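Local coordinates for L-lysine 6-oxidase (PDB 3WEU), which oxidises the side-chain amine of L-lysine with a built-in cysteine tryptophylquinone cofactor, releasing ammonium and hydrogen peroxide that kills other bacteria, at residues A[229-232]-A[233-237]; A[322-326]-A[327-331]; A[471-475]-A[476-480]; A[504-508]-A[509-513]; A[658-662]-A[663-667]. All coordinates share one frame; numbering follows the deposited sequence.

How the contacts relate
Each of the five contacts is local, made within one continuous run of ten residues or fewer, so they follow one another in series and none nests within or crosses another. Contact 1 closes the hairpin that joins strands 223-232 and 237-247 of the N-terminal region. Contact 2 folds up a surface loop between helices 295-308 and 336-344. Contact 3 starts helix 475-481, its nearest atoms about 9 Å from those of contact 1. Contact 4 is the deepest, at the entry to helix 510-515, and shares the C-terminal family region with contact 3. Contact 5 turns strand 656-661 into helix 662-666 beside the second subunit, with its centre about 74 Å from that of contact 1.

Contact 1. Residues A[229-232]-A[233-237]; sequences VVTY and SDDSS
Y232 and S236 face each other at the end of a beta hairpin whose strands are joined by a type I turn, Y232 to D235, followed by a G1 bulge. The backbone bonds define it. Y232 N gives a nearly straight bond to S236 O (2.9 Å, 162°), and D235 N returns to Y232 O at 2.8 Å. D235 takes the bulge position with a positive phi of 70°, left-handed backbone angles that an unbranched aspartate can adopt. One step further on, T231 and S237 form a non-hydrogen-bonded antiparallel pair with both side chains on the same face.

A second polar layer braces the turn. D234 makes an Asx turn, its OD1 accepting S236 N from above the carboxylate plane at 2.8 Å; S236 OG also approaches this oxygen, very closely. S233 OG hydrogen-bonds to N79, D235 forms a salt bridge with K81, and the hydroxyl of Y232 bonds to E238.

The packing is light and mixed, with valine and tyrosine as its apolar part. V229 CG1 lies 4.0 Å from S237 CB. With CG anti to its carbonyl carbon, the Y232 ring swings back along the strand: V230 CG1 sits over one of its faces, and CD2 is 3.6 Å from S236 OG.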
# COMPACT_ATOMS: atom_id res chain seq x y z
N VAL A 229 17.84 -44.91 19.27
CA VAL A 229 18.44 -45.78 20.34
C VAL A 229 17.74 -47.13 20.28
O VAL A 229 16.51 -47.22 20.44
CB VAL A 229 18.23 -45.18 21.75
CG1 VAL A 229 18.81 -46.09 22.84
CG2 VAL A 229 18.83 -43.78 21.86
N VAL A 230 18.50 -48.17 20.05
CA VAL A 230 18.02 -49.50 20.03
C VAL A 230 18.48 -50.15 21.34
O VAL A 230 19.69 -50.17 21.64
CB VAL A 230 18.71 -50.30 18.91
CG1 VAL A 230 18.35 -51.79 18.98
CG2 VAL A 230 18.27 -49.71 17.54
N THR A 231 17.51 -50.65 22.10
CA THR A 231 17.80 -51.25 23.40
C THR A 231 17.63 -52.75 23.22
O THR A 231 16.57 -53.23 22.77
CB THR A 231 16.89 -50.67 24.46
OG1 THR A 231 17.08 -49.25 24.53
CG2 THR A 231 17.18 -51.30 25.85
N TYR A 232 18.65 -53.49 23.58
CA TYR A 232 18.61 -54.92 23.45
C TYR A 232 18.06 -55.61 24.72
O TYR A 232 17.85 -54.95 25.71
CB TYR A 232 19.98 -55.44 23.14
CG TYR A 232 20.55 -54.82 21.90
CD1 TYR A 232 20.15 -55.26 20.64
CD2 TYR A 232 21.53 -53.84 21.99
CE1 TYR A 232 20.69 -54.69 19.48
CE2 TYR A 232 22.08 -53.26 20.85
CZ TYR A 232 21.66 -53.69 19.60
OH TYR A 232 22.23 -53.11 18.49
N SER A 233 17.81 -56.90 24.67
CA SER A 233 17.12 -57.62 25.81
C SER A 233 17.80 -57.48 27.12
O SER A 233 17.16 -57.55 28.14
CB SER A 233 17.01 -59.10 25.54
OG SER A 233 16.45 -59.26 24.28
N ASP A 234 19.11 -57.30 27.11
CA ASP A 234 19.88 -57.15 28.31
C ASP A 234 20.02 -55.72 28.74
O ASP A 234 20.82 -55.43 29.62
CB ASP A 234 21.23 -57.79 28.12
CG ASP A 234 22.12 -57.01 27.12
OD1 ASP A 234 21.68 -55.99 26.52
OD2 ASP A 234 23.27 -57.47 26.95
N ASP A 235 19.22 -54.81 28.18
CA ASP A 235 19.31 -53.38 28.51
C ASP A 235 20.52 -52.62 28.04
O ASP A 235 20.59 -51.38 28.30
CB ASP A 235 18.99 -53.07 29.98
CG ASP A 235 17.55 -53.47 30.34
OD1 ASP A 235 16.57 -52.93 29.72
OD2 ASP A 235 17.39 -54.37 31.18
N SER A 236 21.44 -53.29 27.32
CA SER A 236 22.50 -52.55 26.65
C SER A 236 21.80 -51.79 25.47
O SER A 236 20.66 -52.10 25.08
CB SER A 236 23.59 -53.50 26.06
OG SER A 236 23.06 -54.44 25.15
N SER A 237 22.51 -50.84 24.90
CA SER A 237 21.97 -50.16 23.76
C SER A 237 23.05 -49.66 22.83
O SER A 237 24.24 -49.54 23.20
CB SER A 237 21.11 -49.03 24.22
OG SER A 237 21.88 -48.04 24.83

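Contact 2. Residues A[322-326]-A[327-331]; sequences FSFQF and DYRDG
Y328 OH and Q325 OE1 make the short bond that ties this loop together: the phenol donates to the amide oxygen at 2.6 Å, lying in the carbonyl plane on a lone pair. Q325 can present that oxygen because its chain folds at chi2 (-72°), which brings the amide back toward the ring, its plane almost perpendicular to it. The same hydroxyl accepts F324 N at 3.0 Å, a bent bond of 140°. Tyrosine suits the place, since one group both donates and accepts while its ring fills the buried centre of the loop. Within the second half of the loop, D327 OD1 takes R329 N from above the carboxylate plane at 3.0 Å.

Two phenylalanines flank the tyrosine. F326 offers its face to the edge of Y328 in a T-shaped pair, with centroids 5.0 Å apart and F326 CE1 3.6 Å from Y328 CD1. F324 meets Y328 obliquely, the two ring planes 41° apart, and Y328 CD2 lies over the F324 ring, 3.4 Å from F324 CE2. R329 extends past F324, its NH1 3.6 Å from F324 CE2.

Outside the loop, Y342 adds another edge-to-face partner to Y328, and F326 rests on helix 336-344. The whole is an aromatic cluster at the surface, followed in the chain by a type I beta turn, D327 to D330, that an Asx turn at D327 overlaps.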
# COMPACT_ATOMS: atom_id res chain seq x y z
N PHE A 322 19.45 -34.98 -26.04
CA PHE A 322 18.82 -36.26 -25.78
C PHE A 322 18.22 -36.84 -27.08
O PHE A 322 17.33 -37.66 -27.06
CB PHE A 322 17.84 -36.23 -24.65
CG PHE A 322 16.72 -35.25 -24.80
CD1 PHE A 322 15.50 -35.67 -25.25
CD2 PHE A 322 16.89 -33.93 -24.46
CE1 PHE A 322 14.41 -34.78 -25.34
CE2 PHE A 322 15.81 -33.03 -24.54
CZ PHE A 322 14.58 -33.45 -24.97
N SER A 323 18.74 -36.41 -28.19
CA SER A 323 18.12 -36.82 -29.43
C SER A 323 18.57 -38.17 -29.92
O SER A 323 17.87 -38.79 -30.69
CB SER A 323 18.36 -35.81 -30.53
OG SER A 323 19.74 -35.67 -30.71
N PHE A 324 19.70 -38.63 -29.43
CA PHE A 324 20.41 -39.78 -30.01
C PHE A 324 20.59 -39.55 -31.53
O PHE A 324 20.28 -40.38 -32.42
CB PHE A 324 19.73 -41.13 -29.65
CG PHE A 324 19.83 -41.51 -28.18
CD1 PHE A 324 18.91 -40.95 -27.21
CD2 PHE A 324 20.81 -42.42 -27.75
CE1 PHE A 324 19.00 -41.27 -25.84
CE2 PHE A 324 20.90 -42.73 -26.37
CZ PHE A 324 20.00 -42.15 -25.44
N GLN A 325 21.07 -38.36 -31.84
CA GLN A 325 21.31 -38.03 -33.25
C GLN A 325 22.55 -38.83 -33.63
O GLN A 325 22.75 -39.08 -34.79
CB GLN A 325 21.38 -36.50 -33.50
CG GLN A 325 22.57 -35.78 -32.95
CD GLN A 325 22.61 -35.60 -31.41
OE1 GLN A 325 22.33 -36.52 -30.60
NE2 GLN A 325 22.95 -34.41 -31.02
N PHE A 326 23.37 -39.21 -32.64
CA PHE A 326 24.44 -40.16 -32.86
C PHE A 326 24.33 -41.07 -31.66
O PHE A 326 23.56 -40.84 -30.76
CB PHE A 326 25.85 -39.52 -32.97
CG PHE A 326 26.28 -38.72 -31.74
CD1 PHE A 326 27.04 -39.30 -30.73
CD2 PHE A 326 25.92 -37.35 -31.58
CE1 PHE A 326 27.44 -38.54 -29.58
CE2 PHE A 326 26.31 -36.63 -30.46
CZ PHE A 326 27.12 -37.20 -29.50
N ASP A 327 25.11 -42.11 -31.69
CA ASP A 327 25.06 -43.12 -30.69
C ASP A 327 25.84 -42.78 -29.43
O ASP A 327 27.08 -42.83 -29.42
CB ASP A 327 25.58 -44.44 -31.31
CG ASP A 327 25.27 -45.65 -30.42
OD1 ASP A 327 24.78 -45.49 -29.25
OD2 ASP A 327 25.51 -46.77 -30.90
N TYR A 328 25.13 -42.44 -28.34
CA TYR A 328 25.76 -42.03 -27.09
C TYR A 328 26.55 -43.20 -26.46
O TYR A 328 27.47 -42.95 -25.67
CB TYR A 328 24.76 -41.37 -26.08
CG TYR A 328 24.01 -40.14 -26.61
CD1 TYR A 328 24.56 -39.27 -27.58
CD2 TYR A 328 22.70 -39.90 -26.26
CE1 TYR A 328 23.82 -38.18 -28.10
CE2 TYR A 328 21.98 -38.79 -26.76
CZ TYR A 328 22.52 -37.97 -27.63
OH TYR A 328 21.75 -36.96 -28.08
N ARG A 329 26.28 -44.46 -26.84
CA ARG A 329 26.94 -45.60 -26.23
C ARG A 329 28.17 -46.00 -27.01
O ARG A 329 28.93 -46.81 -26.55
CB ARG A 329 25.95 -46.79 -26.14
CG ARG A 329 24.84 -46.55 -25.13
CD ARG A 329 23.80 -47.72 -25.04
NE ARG A 329 22.76 -47.46 -24.01
CZ ARG A 329 21.66 -46.72 -24.19
NH1 ARG A 329 21.36 -46.16 -25.37
NH2 ARG A 329 20.83 -46.47 -23.16
N ASP A 330 28.38 -45.44 -28.18
CA ASP A 330 29.59 -45.73 -28.99
C ASP A 330 30.83 -45.01 -28.45
O ASP A 330 30.99 -43.83 -28.61
CB ASP A 330 29.30 -45.44 -30.45
CG ASP A 330 30.48 -45.69 -31.39
OD1 ASP A 330 31.57 -46.01 -30.98
OD2 ASP A 330 30.31 -45.49 -32.56
N GLY A 331 31.72 -45.77 -27.78
CA GLY A 331 32.96 -45.34 -27.23
C GLY A 331 34.12 -45.26 -28.18
O GLY A 331 35.18 -44.80 -27.80

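Contact 3. Residues A[471-475]-A[476-480]; sequences HYQDK and AYFDV
D474 and F478 open helix 475-481 with the bond from F478 N to D474 O (3.2 Å), and D479 N to K475 O continues the i to i+4 pattern at 2.9 Å; the chain arrives from Q473, which has positive phi.

Q473 bends at chi2 (-108°) and lays its amide flat on the Y477 ring, the two planes 21° apart. This stack is tight: Q473 NE2 comes within 3.1 Å of Y477 CE1, while Q473 CG makes a CH-pi contact over the same ring. On its other side, Q473 CG also lies over the Y472 ring, and a water joins the hydroxyls of Y472 and Y477. F478 turns its ring edge to Y472 O, 3.4 Å from F478 CZ.

Along the opposite flank, K475 NZ forms a salt bridge with D479 OD2 at 2.7 Å; D479 OD2 receives it on its syn lone pair. A second water donates to both D479 OD1 and K475 O.

D474 sets the beginning: its OD1 receives Y477 N at 3.0 Å, nearly along the C-O direction, and its negative charge would probably also suit the helix dipole. An aspartate accepting from the third residue after it is the classic helix N-cap.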
# COMPACT_ATOMS: atom_id res chain seq x y z
N HIS A 471 26.44 -33.50 13.63
CA HIS A 471 25.62 -32.93 14.62
C HIS A 471 26.48 -32.09 15.60
O HIS A 471 27.56 -32.52 16.01
CB HIS A 471 24.99 -34.04 15.47
CG HIS A 471 23.93 -34.81 14.77
ND1 HIS A 471 22.79 -35.24 15.42
CD2 HIS A 471 23.87 -35.31 13.51
CE1 HIS A 471 22.04 -35.93 14.59
NE2 HIS A 471 22.67 -35.99 13.41
N TYR A 472 26.03 -30.90 15.89
CA TYR A 472 26.57 -30.08 16.96
C TYR A 472 25.81 -30.43 18.25
O TYR A 472 24.62 -30.25 18.32
CB TYR A 472 26.33 -28.67 16.67
CG TYR A 472 26.89 -27.66 17.67
CD1 TYR A 472 28.26 -27.54 17.88
CD2 TYR A 472 26.03 -26.81 18.34
CE1 TYR A 472 28.75 -26.57 18.76
CE2 TYR A 472 26.49 -25.85 19.21
CZ TYR A 472 27.84 -25.74 19.40
OH TYR A 472 28.24 -24.78 20.26
N GLN A 473 26.50 -30.95 19.23
CA GLN A 473 25.86 -31.26 20.55
C GLN A 473 24.72 -32.24 20.51
O GLN A 473 24.47 -32.96 19.55
CB GLN A 473 25.32 -29.96 21.20
CG GLN A 473 26.21 -28.73 21.21
CD GLN A 473 26.77 -28.40 22.58
OE1 GLN A 473 26.88 -29.27 23.43
NE2 GLN A 473 27.11 -27.15 22.80
N ASP A 474 23.91 -32.20 21.57
CA ASP A 474 23.01 -33.31 21.85
C ASP A 474 21.84 -32.83 22.70
O ASP A 474 21.71 -31.63 23.05
CB ASP A 474 23.77 -34.41 22.57
CG ASP A 474 24.22 -33.99 23.98
OD1 ASP A 474 23.82 -32.92 24.53
OD2 ASP A 474 25.01 -34.75 24.55
N LYS A 475 20.89 -33.76 22.91
CA LYS A 475 19.62 -33.43 23.51
C LYS A 475 19.85 -32.71 24.87
O LYS A 475 19.26 -31.67 25.14
CB LYS A 475 18.76 -34.70 23.72
CG LYS A 475 17.57 -34.46 24.60
CD LYS A 475 16.63 -35.68 24.65
CE LYS A 475 15.33 -35.35 25.36
NZ LYS A 475 15.55 -34.94 26.80
N ALA A 476 20.73 -33.23 25.70
CA ALA A 476 20.92 -32.62 27.07
C ALA A 476 21.36 -31.14 26.96
O ALA A 476 20.87 -30.24 27.69
CB ALA A 476 21.92 -33.44 27.86
N TYR A 477 22.23 -30.86 25.98
CA TYR A 477 22.67 -29.46 25.75
C TYR A 477 21.49 -28.56 25.41
O TYR A 477 21.25 -27.52 26.03
CB TYR A 477 23.80 -29.39 24.69
CG TYR A 477 24.06 -27.96 24.35
CD1 TYR A 477 24.96 -27.18 25.08
CD2 TYR A 477 23.36 -27.34 23.33
CE1 TYR A 477 25.10 -25.83 24.80
CE2 TYR A 477 23.51 -26.01 23.04
CZ TYR A 477 24.40 -25.24 23.77
OH TYR A 477 24.50 -23.88 23.48
N PHE A 478 20.69 -28.95 24.41
CA PHE A 478 19.62 -28.09 23.99
C PHE A 478 18.50 -27.97 24.99
O PHE A 478 17.83 -26.89 25.04
CB PHE A 478 19.08 -28.54 22.60
CG PHE A 478 20.13 -28.51 21.52
CD1 PHE A 478 20.72 -27.29 21.13
CD2 PHE A 478 20.47 -29.65 20.86
CE1 PHE A 478 21.71 -27.25 20.19
CE2 PHE A 478 21.44 -29.62 19.87
CZ PHE A 478 22.07 -28.42 19.55
N ASP A 479 18.25 -29.06 25.72
CA ASP A 479 17.25 -29.06 26.81
C ASP A 479 17.45 -27.80 27.69
O ASP A 479 16.50 -27.03 28.00
CB ASP A 479 17.38 -30.38 27.62
CG ASP A 479 16.48 -31.51 27.09
OD1 ASP A 479 15.66 -31.30 26.14
OD2 ASP A 479 16.58 -32.63 27.63
N VAL A 480 18.72 -27.56 28.03
CA VAL A 480 19.09 -26.48 28.97
C VAL A 480 19.28 -25.12 28.32
O VAL A 480 18.86 -24.11 28.87
CB VAL A 480 20.36 -26.89 29.73
CG1 VAL A 480 20.98 -25.74 30.57
CG2 VAL A 480 20.03 -28.13 30.56
O HOH W 1 26.15 -22.68 20.98
O HOH W 2 16.84 -30.87 23.56

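Contact 4. Residues A[504-508]-A[509-513]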
# COMPACT_ATOMS: atom_id res chain seq x y z
N ARG A 504 18.25 -20.55 5.80
CA ARG A 504 18.62 -19.54 4.80
C ARG A 504 17.53 -19.26 3.77
O ARG A 504 17.55 -18.23 3.09
CB ARG A 504 19.89 -19.99 4.07
CG ARG A 504 21.10 -19.86 4.96
CD ARG A 504 22.28 -20.49 4.27
NE ARG A 504 23.54 -20.32 5.01
CZ ARG A 504 23.87 -21.05 6.06
NH1 ARG A 504 23.02 -21.99 6.53
NH2 ARG A 504 25.03 -20.83 6.67
N MET A 505 16.56 -20.17 3.66
CA MET A 505 15.56 -20.10 2.62
C MET A 505 14.59 -18.96 2.93
O MET A 505 14.60 -18.39 4.03
CB MET A 505 14.76 -21.41 2.51
CG MET A 505 15.58 -22.69 2.48
SD MET A 505 16.98 -22.64 1.34
CE MET A 505 16.08 -22.91 -0.17
N ALA A 506 13.74 -18.63 1.95
CA ALA A 506 12.82 -17.53 2.17
C ALA A 506 11.89 -17.81 3.33
O ALA A 506 11.49 -18.96 3.63
CB ALA A 506 12.01 -17.21 0.93
N CYS A 507 11.55 -16.73 4.00
CA CYS A 507 10.64 -16.73 5.16
C CYS A 507 9.51 -15.78 4.90
O CYS A 507 9.68 -14.53 5.03
CB CYS A 507 11.43 -16.32 6.38
SG CYS A 507 10.43 -16.54 7.87
N PRO A 508 8.32 -16.31 4.47
CA PRO A 508 7.95 -17.69 4.28
C PRO A 508 8.37 -18.25 2.90
O PRO A 508 8.61 -17.50 1.97
CB PRO A 508 6.44 -17.65 4.36
CG PRO A 508 6.12 -16.37 3.72
CD PRO A 508 7.22 -15.41 4.11
N TRP A 509 8.41 -19.59 2.82
CA TRP A 509 8.87 -20.32 1.61
C TRP A 509 8.09 -19.99 0.38
O TRP A 509 8.63 -20.02 -0.73
CB TRP A 509 8.83 -21.81 1.82
CG TRP A 509 7.46 -22.37 1.99
CD1 TRP A 509 6.81 -22.59 3.15
CD2 TRP A 509 6.59 -22.82 0.95
NE1 TRP A 509 5.57 -23.12 2.92
CE2 TRP A 509 5.39 -23.24 1.56
CE3 TRP A 509 6.70 -22.88 -0.44
CZ2 TRP A 509 4.37 -23.81 0.85
CZ3 TRP A 509 5.64 -23.37 -1.15
CH2 TRP A 509 4.50 -23.84 -0.51
N GLN A 510 6.84 -19.63 0.55
CA GLN A 510 5.99 -19.31 -0.64
C GLN A 510 6.59 -18.16 -1.46
O GLN A 510 6.28 -18.04 -2.62
CB GLN A 510 4.54 -19.04 -0.25
CG GLN A 510 3.75 -20.19 0.30
CD GLN A 510 3.85 -20.33 1.83
OE1 GLN A 510 4.74 -19.75 2.50
NE2 GLN A 510 2.91 -21.07 2.40
N ALA A 511 7.51 -17.35 -0.89
CA ALA A 511 8.29 -16.40 -1.72
C ALA A 511 9.26 -17.11 -2.64
O ALA A 511 9.41 -16.72 -3.77
CB ALA A 511 9.08 -15.44 -0.83
N ASP A 512 9.97 -18.13 -2.17
CA ASP A 512 10.88 -18.85 -3.06
C ASP A 512 10.02 -19.44 -4.20
O ASP A 512 10.43 -19.39 -5.34
CB ASP A 512 11.69 -19.93 -2.36
CG ASP A 512 12.79 -19.38 -1.47
OD1 ASP A 512 13.37 -18.30 -1.85
OD2 ASP A 512 13.12 -20.07 -0.46
N PHE A 513 8.83 -19.97 -3.86
CA PHE A 513 7.95 -20.61 -4.82
C PHE A 513 7.47 -19.59 -5.83
O PHE A 513 7.56 -19.82 -7.05
CB PHE A 513 6.80 -21.29 -4.08
CG PHE A 513 5.85 -22.17 -4.93
CD1 PHE A 513 6.18 -22.72 -6.09
CD2 PHE A 513 4.62 -22.49 -4.42
CE1 PHE A 513 5.32 -23.59 -6.79
CE2 PHE A 513 3.75 -23.35 -5.09
CZ PHE A 513 4.12 -23.89 -6.31
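D512 reaches A506 because its chi1 of -73° leaves CG beside the backbone N, carrying the carboxylate back toward the incoming chain. Q510 starts off with a similar first torsion but folds at chi2 (90°), which turns its OE1 toward P508. Between A506 and the helix the chain passes a cis peptide bond, C507 to P508, a geometry that proline accepts more readily than other residues.

The main polar link is A506 N to D512 OD2 at 2.9 Å. The donor comes from above the carboxylate plane rather than within it, and the methyl of A506 presses on the same group, its CB 3.3 Å from D512 OD1. The small methyl suits the tight spot, for A506 CB also touches A511 CB at 3.8 Å. M505 adds its CB 3.6 Å from D512 OD2, its chain crossing that of D512 at about a right angle. The first turn is tied by A511 N to P508 O, 3.1 Å apart.

Q510 touches two neighbours. Its CD lies over one face of the W509 indole, and its OE1 is 3.3 Å from P508 CB; that oxygen is buried with no polar partner in the model.

The contact lies deep in the subunit. Helix 510-515 leads straight to C516, the cysteine joined to W581 in the quinone cofactor. D219, at the end of strand 217-219, accepts W509 N, and P508 packs on strands 202-204 and 217-219. A511 and F513 rest on helix 619-625.

Contact 5. Residues A[658-662]-A[663-667]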
# COMPACT_ATOMS: atom_id res chain seq x y z
N LYS A 658 -11.59 -14.23 -16.93
CA LYS A 658 -12.20 -13.30 -17.85
C LYS A 658 -11.50 -13.39 -19.13
O LYS A 658 -10.23 -13.45 -19.16
CB LYS A 658 -12.08 -11.89 -17.29
CG LYS A 658 -12.96 -10.85 -18.01
CD LYS A 658 -13.20 -9.58 -17.17
CE LYS A 658 -12.90 -9.82 -15.68
NZ LYS A 658 -13.78 -9.06 -14.76
N GLU A 659 -12.28 -13.38 -20.19
CA GLU A 659 -11.72 -13.37 -21.54
C GLU A 659 -11.75 -11.94 -22.02
O GLU A 659 -12.85 -11.36 -22.22
CB GLU A 659 -12.53 -14.28 -22.42
CG GLU A 659 -12.06 -14.38 -23.85
CD GLU A 659 -12.85 -15.39 -24.70
OE1 GLU A 659 -13.54 -16.30 -24.16
OE2 GLU A 659 -12.74 -15.26 -25.93
N VAL A 660 -10.57 -11.32 -22.19
CA VAL A 660 -10.52 -9.89 -22.53
C VAL A 660 -10.27 -9.80 -24.03
O VAL A 660 -9.30 -10.38 -24.53
CB VAL A 660 -9.36 -9.22 -21.79
CG1 VAL A 660 -9.11 -7.80 -22.29
CG2 VAL A 660 -9.55 -9.29 -20.28
N LEU A 661 -11.12 -9.09 -24.76
CA LEU A 661 -10.93 -8.91 -26.17
C LEU A 661 -9.78 -7.94 -26.43
O LEU A 661 -9.67 -6.93 -25.74
CB LEU A 661 -12.22 -8.44 -26.84
CG LEU A 661 -13.40 -9.39 -26.63
CD1 LEU A 661 -14.60 -8.78 -27.31
CD2 LEU A 661 -13.16 -10.86 -27.08
N VAL A 662 -8.93 -8.21 -27.44
CA VAL A 662 -7.77 -7.36 -27.60
C VAL A 662 -8.15 -5.87 -27.86
O VAL A 662 -7.48 -4.96 -27.37
CB VAL A 662 -6.79 -7.91 -28.64
CG1 VAL A 662 -5.72 -6.89 -28.91
CG2 VAL A 662 -6.16 -9.16 -28.01
N GLY A 663 -9.27 -5.65 -28.50
CA GLY A 663 -9.68 -4.28 -28.74
C GLY A 663 -10.11 -3.54 -27.51
O GLY A 663 -10.26 -2.30 -27.54
N GLN A 664 -10.34 -4.26 -26.44
CA GLN A 664 -10.58 -3.62 -25.15
C GLN A 664 -9.34 -2.89 -24.70
O GLN A 664 -9.44 -1.84 -24.11
CB GLN A 664 -11.06 -4.56 -24.09
CG GLN A 664 -12.46 -5.05 -24.33
CD GLN A 664 -12.92 -6.00 -23.30
OE1 GLN A 664 -12.92 -7.21 -23.50
NE2 GLN A 664 -13.38 -5.46 -22.17
N VAL A 665 -8.19 -3.46 -24.96
CA VAL A 665 -6.92 -2.84 -24.65
C VAL A 665 -6.52 -1.79 -25.70
O VAL A 665 -6.04 -0.72 -25.36
CB VAL A 665 -5.81 -3.90 -24.62
CG1 VAL A 665 -4.46 -3.22 -24.40
CG2 VAL A 665 -6.13 -4.96 -23.62
N THR A 666 -6.66 -2.08 -26.96
CA THR A 666 -6.12 -1.20 -27.95
C THR A 666 -7.05 -0.11 -28.34
O THR A 666 -6.64 0.90 -28.93
CB THR A 666 -5.77 -1.93 -29.23
OG1 THR A 666 -6.95 -2.42 -29.85
CG2 THR A 666 -4.80 -3.09 -28.91
N GLY A 667 -8.33 -0.32 -28.11
CA GLY A 667 -9.33 0.66 -28.61
C GLY A 667 -9.79 0.41 -30.02
O GLY A 667 -10.69 1.09 -30.49
O HOH W 3 -14.78 -9.04 -22.80
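Q664 supplies the flat group, a side-chain amide that lies back beside L661 where strand 656-661 turns into helix 662-666. The arrangement resembles one half of a capping box, in which a side chain from the first turn accepts the backbone N ahead of the helix. Its OE1 has two donors: L661 N at 2.9 Å, tilted 27° from the amide plane, and a water at 2.7 Å that also donates to E659 O. Its NE2 bonds to Q664 O of the second subunit. L661 CB stands beside the oxygen, 3.6 Å from Q664 OE1. A glutamine suits the place, as it can accept from the turn and donate across the interface at once.

The reciprocal bond comes from the main chain, Q664 N to L661 O at 2.8 Å. T666 N then meets V662 O at 3.0 Å. The positive phi of G667 ends the helix; there a side chain would jam against the preceding carbonyl oxygen.

Branched side chains pack round the turn. V660, which also rests on strand 675-680, brings CG1 to V665 CG2 at 4.3 Å. T666 sends its hydroxyl to D671, while its methyl CG2 lies 3.9 Å from V662 CG1.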